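Local coordinates for oxalate biosynthetic component 1 (Burkholderia thailandensis, PDB 5IKY), which probably serves quorum sensing-dependent oxalate production as a bifunctional enzyme that pairs an alpha/beta serine hydrolase activity with a lyase activity, at residues L22-I27 / P240-P245; A46-G51 / A189-P194; I60-G65 / N182-C187; Y64-P69 / H153-T158; L120-S125 / N172-D177. One frame throughout, in Å; residues are numbered along the deposited sequence.

Contact 1: residues L22-I27 / P240-P245; sequences LEPKFI and PGLNTP
The puckered P24 ring turns its CG-CD edge to L242 and T244. P24 CG lies 3.6 Å from T244 O and 3.9 Å from L242 CD1. P24 CD lies 3.9 Å from T244 CB. The P24 and L242 side chains run antiparallel alongside each other. I27 adds to the same apolar patch, with CG1 4.1 Å from L242 CD1. P24 also touches I246 and H157.

The contact joins two connections of the fold. Residues 22-27 lead into strand 26-28, the edge of a small antiparallel sheet. Residues 240-245 form the loop between strands 235-237 and 246-248, within the family region of the TIM-barrel-type beta-keto acid cleavage enzymes.

T244 turns its methyl in toward residues 22-27: CG2, anti to the backbone N, sits 3.7 Å from L22 O. T244 OG1 bonds instead to N243 OD1 at 3.1 Å. E23 passes the carbonyl of P245, its CG 3.8 Å from P245 O. The E23 carboxylate is held elsewhere, by a hydrogen bond from G247 N to OE2.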
# COMPACT_ATOMS: atom_id res chain seq x y z
N LEU A 22 1.65 13.69 -26.62
CA LEU A 22 0.61 14.12 -27.55
C LEU A 22 0.94 15.46 -28.21
O LEU A 22 0.07 16.08 -28.82
CB LEU A 22 -0.74 14.21 -26.83
CG LEU A 22 -1.18 12.91 -26.15
CD1 LEU A 22 -2.57 13.05 -25.55
CD2 LEU A 22 -1.14 11.75 -27.15
N GLU A 23 2.19 15.89 -28.08
CA GLU A 23 2.67 17.07 -28.79
C GLU A 23 3.39 16.64 -30.06
O GLU A 23 4.04 15.59 -30.08
CB GLU A 23 3.61 17.90 -27.91
CG GLU A 23 2.92 18.77 -26.89
CD GLU A 23 3.88 19.69 -26.17
OE1 GLU A 23 5.08 19.71 -26.55
OE2 GLU A 23 3.46 20.39 -25.23
N PRO A 24 3.28 17.44 -31.13
CA PRO A 24 4.04 17.18 -32.35
C PRO A 24 5.54 17.10 -32.08
O PRO A 24 6.04 17.83 -31.22
CB PRO A 24 3.70 18.37 -33.26
CG PRO A 24 2.85 19.30 -32.44
CD PRO A 24 2.28 18.51 -31.32
N LYS A 25 6.23 16.22 -32.79
CA LYS A 25 7.65 16.00 -32.55
C LYS A 25 8.49 16.44 -33.75
O LYS A 25 9.71 16.28 -33.76
CB LYS A 25 7.91 14.53 -32.24
CG LYS A 25 7.28 14.07 -30.93
CD LYS A 25 7.93 14.76 -29.74
CE LYS A 25 6.92 15.08 -28.66
NZ LYS A 25 6.11 13.89 -28.29
N PHE A 26 7.83 17.01 -34.75
CA PHE A 26 8.52 17.50 -35.94
C PHE A 26 7.77 18.68 -36.55
O PHE A 26 6.56 18.64 -36.71
CB PHE A 26 8.68 16.39 -36.98
CG PHE A 26 9.33 16.85 -38.26
CD1 PHE A 26 10.69 17.08 -38.31
CD2 PHE A 26 8.58 17.04 -39.40
CE1 PHE A 26 11.30 17.50 -39.48
CE2 PHE A 26 9.17 17.46 -40.59
CZ PHE A 26 10.54 17.69 -40.62
N ILE A 27 8.52 19.74 -36.86
CA ILE A 27 7.95 20.89 -37.55
C ILE A 27 8.69 21.15 -38.85
O ILE A 27 9.84 21.57 -38.84
CB ILE A 27 7.99 22.15 -36.68
CG1 ILE A 27 7.23 21.93 -35.38
CG2 ILE A 27 7.41 23.33 -37.44
CD1 ILE A 27 7.31 23.09 -34.43
N PRO A 240 1.83 27.25 -37.12
CA PRO A 240 0.92 27.21 -38.28
C PRO A 240 0.74 25.80 -38.83
O PRO A 240 1.73 25.10 -39.06
CB PRO A 240 1.62 28.11 -39.31
CG PRO A 240 2.44 29.05 -38.49
CD PRO A 240 2.90 28.25 -37.29
N GLY A 241 -0.51 25.39 -39.02
CA GLY A 241 -0.80 24.08 -39.58
C GLY A 241 -0.86 22.95 -38.57
O GLY A 241 -1.14 21.81 -38.93
N LEU A 242 -0.61 23.27 -37.31
CA LEU A 242 -0.66 22.26 -36.24
C LEU A 242 -1.76 22.59 -35.23
O LEU A 242 -1.82 23.70 -34.71
CB LEU A 242 0.69 22.15 -35.54
CG LEU A 242 1.82 21.56 -36.39
CD1 LEU A 242 3.14 21.61 -35.63
CD2 LEU A 242 1.49 20.14 -36.81
N ASN A 243 -2.62 21.62 -34.95
CA ASN A 243 -3.74 21.85 -34.05
C ASN A 243 -3.38 21.64 -32.58
O ASN A 243 -4.25 21.72 -31.71
CB ASN A 243 -4.93 20.96 -34.43
CG ASN A 243 -4.61 19.47 -34.35
OD1 ASN A 243 -3.73 19.03 -33.61
ND2 ASN A 243 -5.35 18.68 -35.13
N THR A 244 -2.11 21.36 -32.32
CA THR A 244 -1.63 21.22 -30.95
C THR A 244 -0.39 22.08 -30.73
O THR A 244 0.60 21.92 -31.44
CB THR A 244 -1.31 19.76 -30.60
OG1 THR A 244 -2.49 18.96 -30.74
CG2 THR A 244 -0.80 19.65 -29.17
N PRO A 245 -0.44 22.98 -29.75
CA PRO A 245 0.68 23.89 -29.48
C PRO A 245 1.85 23.18 -28.82
O PRO A 245 1.68 22.12 -28.23
CB PRO A 245 0.07 24.92 -28.53
CG PRO A 245 -1.00 24.17 -27.81
CD PRO A 245 -1.57 23.21 -28.83

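Contact 2: residues A46-G51 / A189-P194; sequences ALEANG and AGHWQP
H191 and E48 meet where the C-terminal end of helix 37-49 packs against strand 190-192. That strand is the middle one of a three-stranded antiparallel sheet, between strands 26-28 and 53-55.

Two side-chain hydrogen bonds cross. H191 NE2 gives a weak one to E48 OE2, 3.4 Å long but almost straight at 170°. The oxygen sits at the edge of the imidazole, near its plane, while the carboxylate is turned 76° from the ring. Q193 NE2 gives the firmer bond, 3.0 Å to N50 O, in the plane of that carbonyl and close to the plane of its own amide. Q193 reaches it with CG swung away from the backbone N (chi1 171°) and a bend at chi2. Its OE1 is held by G195 N, which fixes the rotation of the amide.

Just past the helix, N50 ND2 bonds back to A46 O at 2.6 Å, and N50 OD1 accepts from G249 N.

The remaining contacts are van der Waals. The E48 chain crosses H191 at about a right angle, with CG 3.7 Å from H191 NE2. P194 CD rests 3.3 Å from the carbonyl O of G51, in the turn after the helix.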
# COMPACT_ATOMS: atom_id res chain seq x y z
N ALA A 46 12.89 29.95 -29.47
CA ALA A 46 12.18 29.39 -28.33
C ALA A 46 12.16 27.87 -28.42
O ALA A 46 12.30 27.18 -27.41
CB ALA A 46 10.76 29.94 -28.25
N LEU A 47 11.99 27.36 -29.63
CA LEU A 47 12.02 25.92 -29.87
C LEU A 47 13.40 25.34 -29.55
O LEU A 47 13.51 24.34 -28.84
CB LEU A 47 11.63 25.60 -31.31
CG LEU A 47 10.15 25.72 -31.68
CD1 LEU A 47 9.96 25.60 -33.19
CD2 LEU A 47 9.33 24.67 -30.96
N GLU A 48 14.44 25.98 -30.08
CA GLU A 48 15.80 25.50 -29.91
C GLU A 48 16.25 25.57 -28.45
O GLU A 48 17.10 24.79 -28.02
CB GLU A 48 16.76 26.29 -30.80
CG GLU A 48 16.49 26.12 -32.28
CD GLU A 48 17.63 26.62 -33.15
OE1 GLU A 48 18.05 27.78 -32.98
OE2 GLU A 48 18.10 25.84 -34.01
N ALA A 49 15.66 26.49 -27.69
CA ALA A 49 15.95 26.60 -26.27
C ALA A 49 15.28 25.48 -25.49
O ALA A 49 15.64 25.21 -24.34
CB ALA A 49 15.51 27.96 -25.74
N ASN A 50 14.30 24.84 -26.11
CA ASN A 50 13.57 23.75 -25.46
C ASN A 50 13.87 22.39 -26.09
O ASN A 50 13.02 21.49 -26.08
CB ASN A 50 12.06 24.03 -25.50
CG ASN A 50 11.65 25.14 -24.55
OD1 ASN A 50 11.22 24.89 -23.43
ND2 ASN A 50 11.78 26.39 -25.01
N GLY A 51 15.07 22.24 -26.64
CA GLY A 51 15.54 20.95 -27.11
C GLY A 51 15.38 20.69 -28.60
O GLY A 51 15.95 19.73 -29.12
N ALA A 189 13.26 19.30 -44.72
CA ALA A 189 13.99 19.89 -43.61
C ALA A 189 13.02 20.50 -42.61
O ALA A 189 11.86 20.76 -42.94
CB ALA A 189 14.98 20.92 -44.11
N GLY A 190 13.49 20.74 -41.39
CA GLY A 190 12.66 21.33 -40.36
C GLY A 190 13.26 21.16 -38.98
O GLY A 190 14.47 20.96 -38.84
N HIS A 191 12.42 21.24 -37.95
CA HIS A 191 12.89 21.08 -36.58
C HIS A 191 12.32 19.83 -35.93
O HIS A 191 11.23 19.37 -36.26
CB HIS A 191 12.55 22.32 -35.75
CG HIS A 191 13.60 23.39 -35.81
ND1 HIS A 191 13.66 24.32 -36.82
CD2 HIS A 191 14.62 23.67 -34.97
CE1 HIS A 191 14.68 25.13 -36.61
NE2 HIS A 191 15.28 24.76 -35.49
N TRP A 192 13.08 19.29 -34.98
CA TRP A 192 12.83 17.98 -34.41
C TRP A 192 13.02 18.01 -32.90
O TRP A 192 13.91 18.70 -32.41
CB TRP A 192 13.77 16.97 -35.06
CG TRP A 192 13.87 15.64 -34.40
CD1 TRP A 192 12.84 14.89 -33.90
CD2 TRP A 192 15.06 14.90 -34.16
NE1 TRP A 192 13.33 13.71 -33.38
CE2 TRP A 192 14.70 13.70 -33.52
CE3 TRP A 192 16.41 15.13 -34.43
CZ2 TRP A 192 15.63 12.73 -33.15
CZ3 TRP A 192 17.34 14.18 -34.06
CH2 TRP A 192 16.94 12.99 -33.43
N GLN A 193 12.18 17.29 -32.17
CA GLN A 193 12.32 17.17 -30.72
C GLN A 193 12.80 15.77 -30.35
O GLN A 193 12.00 14.84 -30.27
CB GLN A 193 11.00 17.50 -30.02
CG GLN A 193 10.96 17.19 -28.52
CD GLN A 193 12.01 17.95 -27.73
OE1 GLN A 193 13.15 17.49 -27.59
NE2 GLN A 193 11.64 19.12 -27.21
N PRO A 194 14.12 15.62 -30.13
CA PRO A 194 14.73 14.34 -29.76
C PRO A 194 14.31 13.86 -28.38
O PRO A 194 14.33 12.66 -28.10
CB PRO A 194 16.24 14.65 -29.79
CG PRO A 194 16.37 15.95 -30.53
CD PRO A 194 15.11 16.70 -30.24

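Contact 3: residues I60-G65 / N182-C187; sequences IVREYG and NGWRMC
I60 and V61 pair with M186 and R185 as antiparallel strands: V61 N to R185 O (2.9 Å) and R185 N to V61 O (3.0 Å) make the hydrogen-bonded pair V61-R185, next to the non-hydrogen-bonded pair I60-M186.

W184 carries the main side-chain contact. R62 CB stands over the face of its indole as a CH-pi contact, 3.7 Å from the centroid of the five-membered ring and 13° off the normal. The R62 side chain crosses the ring at about a right angle, bending at chi2 (72°), and a face of its guanidinium lies over G183 CA. The outer end of R62 is fixed elsewhere, by NH2 bonding to P107 O. I60 approaches the benzo part of W184, with CD1 3.6 Å from W184 CE3. Its CG1 takes the crowded position between the backbone N and the carbonyl carbon (chi1 62°), while CG2 meets M186 SD at 3.7 Å. On the opposite face of the sheet V61 lies beside R185, and V61 CB touches C187 SG at 3.5 Å.

Strand 60-64 is the middle of a three-stranded antiparallel sheet. Strand 185-186 flanks one of its edges and strand 156-160 the other. Helix 176-181 covers the I60 and W184 side through L179 and F180, and W184 also rests on T158.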
# COMPACT_ATOMS: atom_id res chain seq x y z
N ILE A 60 11.89 10.31 -41.48
CA ILE A 60 10.56 9.73 -41.70
C ILE A 60 9.61 10.09 -40.57
O ILE A 60 10.03 10.33 -39.44
CB ILE A 60 10.63 8.20 -41.83
CG1 ILE A 60 11.17 7.57 -40.55
CG2 ILE A 60 11.49 7.80 -43.02
CD1 ILE A 60 11.28 6.07 -40.62
N VAL A 61 8.31 10.13 -40.87
CA VAL A 61 7.31 10.50 -39.88
C VAL A 61 6.05 9.63 -39.97
O VAL A 61 5.67 9.17 -41.05
CB VAL A 61 6.92 11.99 -40.01
CG1 VAL A 61 6.02 12.22 -41.21
CG2 VAL A 61 6.24 12.49 -38.74
N ARG A 62 5.43 9.40 -38.83
CA ARG A 62 4.12 8.75 -38.76
C ARG A 62 3.16 9.68 -38.04
O ARG A 62 3.14 9.74 -36.81
CB ARG A 62 4.21 7.40 -38.04
CG ARG A 62 2.88 6.68 -37.89
CD ARG A 62 2.37 6.13 -39.21
NE ARG A 62 1.14 5.37 -39.05
CZ ARG A 62 -0.08 5.84 -39.32
NH1 ARG A 62 -0.22 7.07 -39.79
NH2 ARG A 62 -1.15 5.07 -39.14
N GLU A 63 2.38 10.43 -38.81
CA GLU A 63 1.50 11.44 -38.24
C GLU A 63 0.04 11.22 -38.60
O GLU A 63 -0.28 10.72 -39.68
CB GLU A 63 1.93 12.84 -38.69
CG GLU A 63 1.90 13.05 -40.19
CD GLU A 63 2.08 14.51 -40.58
OE1 GLU A 63 1.75 15.39 -39.75
OE2 GLU A 63 2.53 14.78 -41.71
N TYR A 64 -0.85 11.60 -37.68
CA TYR A 64 -2.29 11.56 -37.92
C TYR A 64 -3.03 12.35 -36.84
O TYR A 64 -2.85 12.09 -35.64
CB TYR A 64 -2.80 10.12 -37.96
CG TYR A 64 -4.27 10.00 -38.26
CD1 TYR A 64 -4.74 10.04 -39.57
CD2 TYR A 64 -5.20 9.83 -37.24
CE1 TYR A 64 -6.09 9.93 -39.86
CE2 TYR A 64 -6.56 9.72 -37.52
CZ TYR A 64 -6.99 9.77 -38.83
OH TYR A 64 -8.33 9.66 -39.11
N GLY A 65 -3.84 13.31 -37.26
CA GLY A 65 -4.72 14.03 -36.36
C GLY A 65 -4.23 15.38 -35.88
O GLY A 65 -4.86 15.99 -35.02
N ASN A 182 3.55 0.81 -43.57
CA ASN A 182 2.63 1.02 -42.45
C ASN A 182 2.34 2.49 -42.17
O ASN A 182 1.99 2.85 -41.05
CB ASN A 182 3.17 0.37 -41.18
CG ASN A 182 2.78 -1.09 -41.06
OD1 ASN A 182 2.21 -1.68 -41.99
ND2 ASN A 182 3.08 -1.70 -39.92
N GLY A 183 2.48 3.34 -43.19
CA GLY A 183 2.06 4.72 -43.07
C GLY A 183 3.14 5.77 -42.85
O GLY A 183 2.87 6.96 -42.94
N TRP A 184 4.36 5.33 -42.55
CA TRP A 184 5.47 6.27 -42.39
C TRP A 184 5.85 6.85 -43.74
O TRP A 184 5.70 6.20 -44.77
CB TRP A 184 6.68 5.60 -41.75
CG TRP A 184 6.46 5.08 -40.35
CD1 TRP A 184 5.61 4.09 -39.97
CD2 TRP A 184 7.15 5.49 -39.17
NE1 TRP A 184 5.70 3.87 -38.62
CE2 TRP A 184 6.64 4.73 -38.10
CE3 TRP A 184 8.13 6.45 -38.90
CZ2 TRP A 184 7.09 4.89 -36.79
CZ3 TRP A 184 8.58 6.61 -37.60
CH2 TRP A 184 8.05 5.83 -36.56
N ARG A 185 6.37 8.08 -43.75
CA ARG A 185 6.75 8.72 -45.00
C ARG A 185 7.87 9.75 -44.82
O ARG A 185 8.10 10.25 -43.72
CB ARG A 185 5.52 9.38 -45.64
CG ARG A 185 5.00 10.60 -44.90
CD ARG A 185 3.56 10.88 -45.29
NE ARG A 185 3.26 10.41 -46.64
CZ ARG A 185 2.03 10.31 -47.14
NH1 ARG A 185 1.86 9.87 -48.38
NH2 ARG A 185 0.98 10.64 -46.40
N MET A 186 8.55 10.05 -45.92
CA MET A 186 9.71 10.94 -45.91
C MET A 186 9.33 12.40 -45.65
O MET A 186 8.24 12.84 -46.02
CB MET A 186 10.46 10.85 -47.24
CG MET A 186 10.96 9.45 -47.58
SD MET A 186 12.29 8.90 -46.50
CE MET A 186 13.53 10.14 -46.84
N CYS A 187 10.23 13.13 -45.02
CA CYS A 187 10.00 14.54 -44.70
C CYS A 187 11.07 15.43 -45.31
O CYS A 187 12.13 14.96 -45.71
CB CYS A 187 9.98 14.75 -43.18
SG CYS A 187 9.19 13.43 -42.25

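Contact 4: residues Y64-P69 / H153-T158; sequences YGYDAP and HDRIHT
Y64 and I156 form the one backbone pair of this contact, an antiparallel hydrogen-bonded pair. Y64 N donates to I156 O at 2.8 Å, and I156 N returns a bond to Y64 O at 3.1 Å. Beside it Y64 CB meets I156 CG2 at 4.0 Å. The Y64 ring turns its edge toward D154 O.

Aromatic contacts centre on Y66. H157 points its ring edge at one face of Y66 in a T-shaped stack, with centroids 5.2 Å apart and planes at 82°. R155 lies over the other face, where CD sits toward the rim of the ring. Its CB is 3.6 Å from Y66 CE2. The guanidinium stands nearly perpendicular to the ring (89°), and the cation-pi contact is long and at most weak. I156 O approaches the edge of Y66, 3.3 Å from CD2. The Y66 ring thus lies between H157 and R155.

Polar ends are bound outside. Y66 OH is hydrogen-bonded to L22 O, and R155 NH2 to N243 OD1. G65 O lies over a face of the R155 guanidinium, and the hydrogen bond of this oxygen is with N243 ND2.

Y64 ends strand 60-64, the middle strand of the small antiparallel sheet, and the loop from G65 follows. I156 opens the edge strand 156-160. T244 of the loop 240-245 touches both Y66 and R155.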
# COMPACT_ATOMS: atom_id res chain seq x y z
N TYR A 64 -0.85 11.60 -37.68
CA TYR A 64 -2.29 11.56 -37.92
C TYR A 64 -3.03 12.35 -36.84
O TYR A 64 -2.85 12.09 -35.64
CB TYR A 64 -2.80 10.12 -37.96
CG TYR A 64 -4.27 10.00 -38.26
CD1 TYR A 64 -4.74 10.04 -39.57
CD2 TYR A 64 -5.20 9.83 -37.24
CE1 TYR A 64 -6.09 9.93 -39.86
CE2 TYR A 64 -6.56 9.72 -37.52
CZ TYR A 64 -6.99 9.77 -38.83
OH TYR A 64 -8.33 9.66 -39.11
N GLY A 65 -3.84 13.31 -37.26
CA GLY A 65 -4.72 14.03 -36.36
C GLY A 65 -4.23 15.38 -35.88
O GLY A 65 -4.86 15.99 -35.02
N TYR A 66 -3.13 15.87 -36.45
CA TYR A 66 -2.52 17.10 -35.95
C TYR A 66 -2.61 18.28 -36.91
O TYR A 66 -1.96 19.31 -36.70
CB TYR A 66 -1.05 16.84 -35.59
CG TYR A 66 -0.88 16.13 -34.27
CD1 TYR A 66 -0.86 16.84 -33.08
CD2 TYR A 66 -0.75 14.75 -34.22
CE1 TYR A 66 -0.70 16.20 -31.87
CE2 TYR A 66 -0.60 14.10 -33.01
CZ TYR A 66 -0.58 14.83 -31.84
OH TYR A 66 -0.42 14.18 -30.63
N ASP A 67 -3.41 18.14 -37.96
CA ASP A 67 -3.54 19.19 -38.97
C ASP A 67 -4.46 20.32 -38.52
O ASP A 67 -5.42 20.11 -37.78
CB ASP A 67 -4.05 18.61 -40.29
CG ASP A 67 -3.07 17.64 -40.92
OD1 ASP A 67 -1.86 17.94 -40.93
OD2 ASP A 67 -3.51 16.58 -41.41
N ALA A 68 -4.16 21.53 -38.98
CA ALA A 68 -5.00 22.70 -38.77
C ALA A 68 -4.90 23.61 -39.98
O ALA A 68 -3.83 23.70 -40.59
CB ALA A 68 -4.60 23.43 -37.50
N PRO A 69 -5.99 24.30 -40.35
CA PRO A 69 -5.94 25.13 -41.55
C PRO A 69 -5.00 26.32 -41.37
O PRO A 69 -4.86 26.84 -40.27
CB PRO A 69 -7.39 25.60 -41.71
CG PRO A 69 -7.95 25.57 -40.34
CD PRO A 69 -7.29 24.40 -39.66
N HIS A 153 -2.66 5.68 -28.56
CA HIS A 153 -3.50 6.88 -28.61
C HIS A 153 -4.16 7.10 -29.97
O HIS A 153 -3.77 6.49 -30.96
CB HIS A 153 -2.67 8.10 -28.22
CG HIS A 153 -1.90 7.92 -26.95
ND1 HIS A 153 -0.57 7.55 -26.93
CD2 HIS A 153 -2.27 8.03 -25.65
CE1 HIS A 153 -0.16 7.46 -25.68
NE2 HIS A 153 -1.17 7.74 -24.88
N ASP A 154 -5.17 7.97 -30.01
CA ASP A 154 -5.96 8.18 -31.23
C ASP A 154 -5.34 9.24 -32.14
O ASP A 154 -5.86 9.52 -33.22
CB ASP A 154 -7.40 8.55 -30.90
CG ASP A 154 -7.51 9.71 -29.92
OD1 ASP A 154 -6.48 10.36 -29.64
OD2 ASP A 154 -8.63 9.98 -29.45
N ARG A 155 -4.26 9.84 -31.67
CA ARG A 155 -3.43 10.72 -32.50
C ARG A 155 -2.03 10.15 -32.52
O ARG A 155 -1.66 9.36 -31.66
CB ARG A 155 -3.41 12.14 -31.95
CG ARG A 155 -4.72 12.90 -32.01
CD ARG A 155 -4.56 14.24 -31.31
NE ARG A 155 -5.76 15.08 -31.40
CZ ARG A 155 -5.74 16.37 -31.70
NH1 ARG A 155 -6.88 17.06 -31.76
NH2 ARG A 155 -4.59 16.98 -31.93
N ILE A 156 -1.23 10.55 -33.51
CA ILE A 156 0.17 10.18 -33.52
C ILE A 156 0.99 11.20 -34.29
O ILE A 156 0.51 11.82 -35.24
CB ILE A 156 0.38 8.76 -34.13
CG1 ILE A 156 1.78 8.24 -33.79
CG2 ILE A 156 0.12 8.76 -35.63
CD1 ILE A 156 1.99 6.78 -34.10
N HIS A 157 2.23 11.39 -33.85
CA HIS A 157 3.15 12.32 -34.49
C HIS A 157 4.57 11.92 -34.12
O HIS A 157 5.24 12.59 -33.34
CB HIS A 157 2.86 13.76 -34.06
CG HIS A 157 3.29 14.78 -35.07
ND1 HIS A 157 4.60 15.18 -35.21
CD2 HIS A 157 2.58 15.47 -35.99
CE1 HIS A 157 4.68 16.08 -36.17
NE2 HIS A 157 3.47 16.28 -36.66
N THR A 158 5.02 10.81 -34.69
CA THR A 158 6.33 10.25 -34.37
C THR A 158 7.31 10.44 -35.53
O THR A 158 7.01 10.07 -36.67
CB THR A 158 6.24 8.76 -34.02
OG1 THR A 158 5.55 8.61 -32.77
CG2 THR A 158 7.62 8.15 -33.90

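Contact 5: residues L120-S125 / N172-D177; sequences LERLSS and NAAVLD
R122, V175 and L123 have the most surface buried here. V175 CG2, which lies opposite its own carbonyl carbon, touches both R122 CB at 3.7 Å and L123 CD2 at 3.8 Å. V175 CG1 adds a contact with L123 from a little farther off. The L123 and V175 side chains cross at about a right angle. L123 CD2 also touches N172 CB at 3.9 Å, and the leucine continues inward onto L128, V129 and I132 of helix 126-138.

R122 lies along the outer side. Its chain is extended from CG to NE, and it brings the edge of the guanidinium to A174 CB, 3.9 Å from NH1. The carboxylate of D177 is near but not touching: R122 NH1 is 4.8 Å from D177 OD2, so any attraction is probably modest.

The contact packs two helix-to-helix turns together. One joins helix 117-121 to helix 126-138, with S125 as N-cap of the latter through OG to L128 N. The other lies between helices 162-172 and 176-181 and includes an Asx turn, in which N172 OD1 accepts from A174 N at 3.1 Å. The same amide uses its other end across the contact. N172 ND2 donates a weak hydrogen bond to R122 O, 3.3 Å long with an angle of 153°. Just before N172, the D171 carboxylate accepts from the backbone N of S124 and of S125.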
# COMPACT_ATOMS: atom_id res chain seq x y z
N LEU A 120 12.30 -5.69 -35.57
CA LEU A 120 13.44 -5.04 -34.93
C LEU A 120 14.66 -5.96 -34.90
O LEU A 120 15.79 -5.51 -35.12
CB LEU A 120 13.08 -4.61 -33.51
CG LEU A 120 12.08 -3.46 -33.39
CD1 LEU A 120 11.63 -3.28 -31.95
CD2 LEU A 120 12.69 -2.17 -33.93
N GLU A 121 14.43 -7.24 -34.62
CA GLU A 121 15.52 -8.21 -34.51
C GLU A 121 16.21 -8.46 -35.85
O GLU A 121 17.30 -9.02 -35.90
CB GLU A 121 15.01 -9.52 -33.92
CG GLU A 121 15.08 -9.58 -32.40
CD GLU A 121 14.53 -10.87 -31.83
OE1 GLU A 121 13.59 -11.44 -32.44
OE2 GLU A 121 15.04 -11.33 -30.79
N ARG A 122 15.55 -8.04 -36.93
CA ARG A 122 16.15 -8.14 -38.26
C ARG A 122 17.39 -7.26 -38.38
O ARG A 122 18.32 -7.59 -39.11
CB ARG A 122 15.13 -7.74 -39.34
CG ARG A 122 14.15 -8.83 -39.70
CD ARG A 122 13.41 -8.47 -40.98
NE ARG A 122 12.68 -9.61 -41.54
CZ ARG A 122 12.17 -9.63 -42.77
NH1 ARG A 122 12.32 -8.58 -43.57
NH2 ARG A 122 11.52 -10.70 -43.20
N LEU A 123 17.39 -6.15 -37.66
CA LEU A 123 18.52 -5.24 -37.66
C LEU A 123 19.74 -5.91 -37.02
O LEU A 123 19.63 -6.57 -35.99
CB LEU A 123 18.18 -3.94 -36.93
CG LEU A 123 17.15 -3.05 -37.62
CD1 LEU A 123 16.69 -1.93 -36.69
CD2 LEU A 123 17.72 -2.47 -38.90
N SER A 124 20.90 -5.73 -37.64
CA SER A 124 22.13 -6.36 -37.17
C SER A 124 22.68 -5.65 -35.94
O SER A 124 22.95 -6.27 -34.91
CB SER A 124 23.18 -6.38 -38.28
OG SER A 124 22.65 -6.93 -39.47
N SER A 125 22.84 -4.33 -36.05
CA SER A 125 23.40 -3.52 -34.98
C SER A 125 22.48 -3.48 -33.76
O SER A 125 21.34 -3.03 -33.86
CB SER A 125 23.68 -2.10 -35.46
OG SER A 125 24.14 -1.27 -34.41
N ASN A 172 19.78 -2.56 -42.64
CA ASN A 172 18.81 -3.41 -43.31
C ASN A 172 17.75 -2.58 -44.03
O ASN A 172 16.79 -2.11 -43.41
CB ASN A 172 18.15 -4.37 -42.31
CG ASN A 172 17.58 -5.61 -42.97
OD1 ASN A 172 17.08 -5.55 -44.09
ND2 ASN A 172 17.64 -6.73 -42.27
N ALA A 173 17.94 -2.39 -45.34
CA ALA A 173 17.04 -1.60 -46.15
C ALA A 173 15.63 -2.24 -46.25
O ALA A 173 14.72 -1.64 -46.80
CB ALA A 173 17.63 -1.37 -47.53
N ALA A 174 15.46 -3.45 -45.71
CA ALA A 174 14.13 -3.96 -45.42
C ALA A 174 13.58 -3.11 -44.29
O ALA A 174 13.16 -1.98 -44.55
CB ALA A 174 14.16 -5.45 -45.05
N VAL A 175 13.60 -3.62 -43.05
CA VAL A 175 13.12 -2.92 -41.82
C VAL A 175 12.53 -1.51 -42.01
O VAL A 175 11.43 -1.22 -41.52
CB VAL A 175 14.24 -2.81 -40.77
CG1 VAL A 175 13.78 -2.01 -39.56
CG2 VAL A 175 14.71 -4.21 -40.34
N LEU A 176 13.26 -0.66 -42.73
CA LEU A 176 12.74 0.63 -43.18
C LEU A 176 11.52 0.46 -44.10
O LEU A 176 10.75 1.38 -44.31
CB LEU A 176 13.83 1.42 -43.91
CG LEU A 176 13.53 2.84 -44.41
CD1 LEU A 176 13.13 3.69 -43.22
CD2 LEU A 176 14.74 3.43 -45.12
N ASP A 177 11.37 -0.74 -44.65
CA ASP A 177 10.34 -1.03 -45.63
C ASP A 177 9.00 -0.96 -44.98
O ASP A 177 8.04 -0.39 -45.53
CB ASP A 177 10.55 -2.43 -46.26
CG ASP A 177 10.43 -3.56 -45.25
OD1 ASP A 177 10.41 -3.29 -44.03
OD2 ASP A 177 10.32 -4.73 -45.68

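Overall arrangement
All five contacts are partly buried and lie far from the chain centre, about 38 to 44 Å. Contacts 3 and 4 share Y64 and G65 and hold the two outer strands to strand 60-64. Each combines one backbone-bonded strand pair with packing round an aromatic ring, W184 or Y66. Contacts 1 and 2 meet at the other small sheet, where strand 26-28 pairs with strand 190-192. Contact 1 is apolar loop packing, while contact 2 has two side-chain hydrogen bonds, one of them weak. Contacts 1 and 4 interlock through L22 with Y66 and N243 with G65. Contact 5 stands apart among helices, with leucine and valine packing and one weak bond. It touches only contact 3, at L176 and I60.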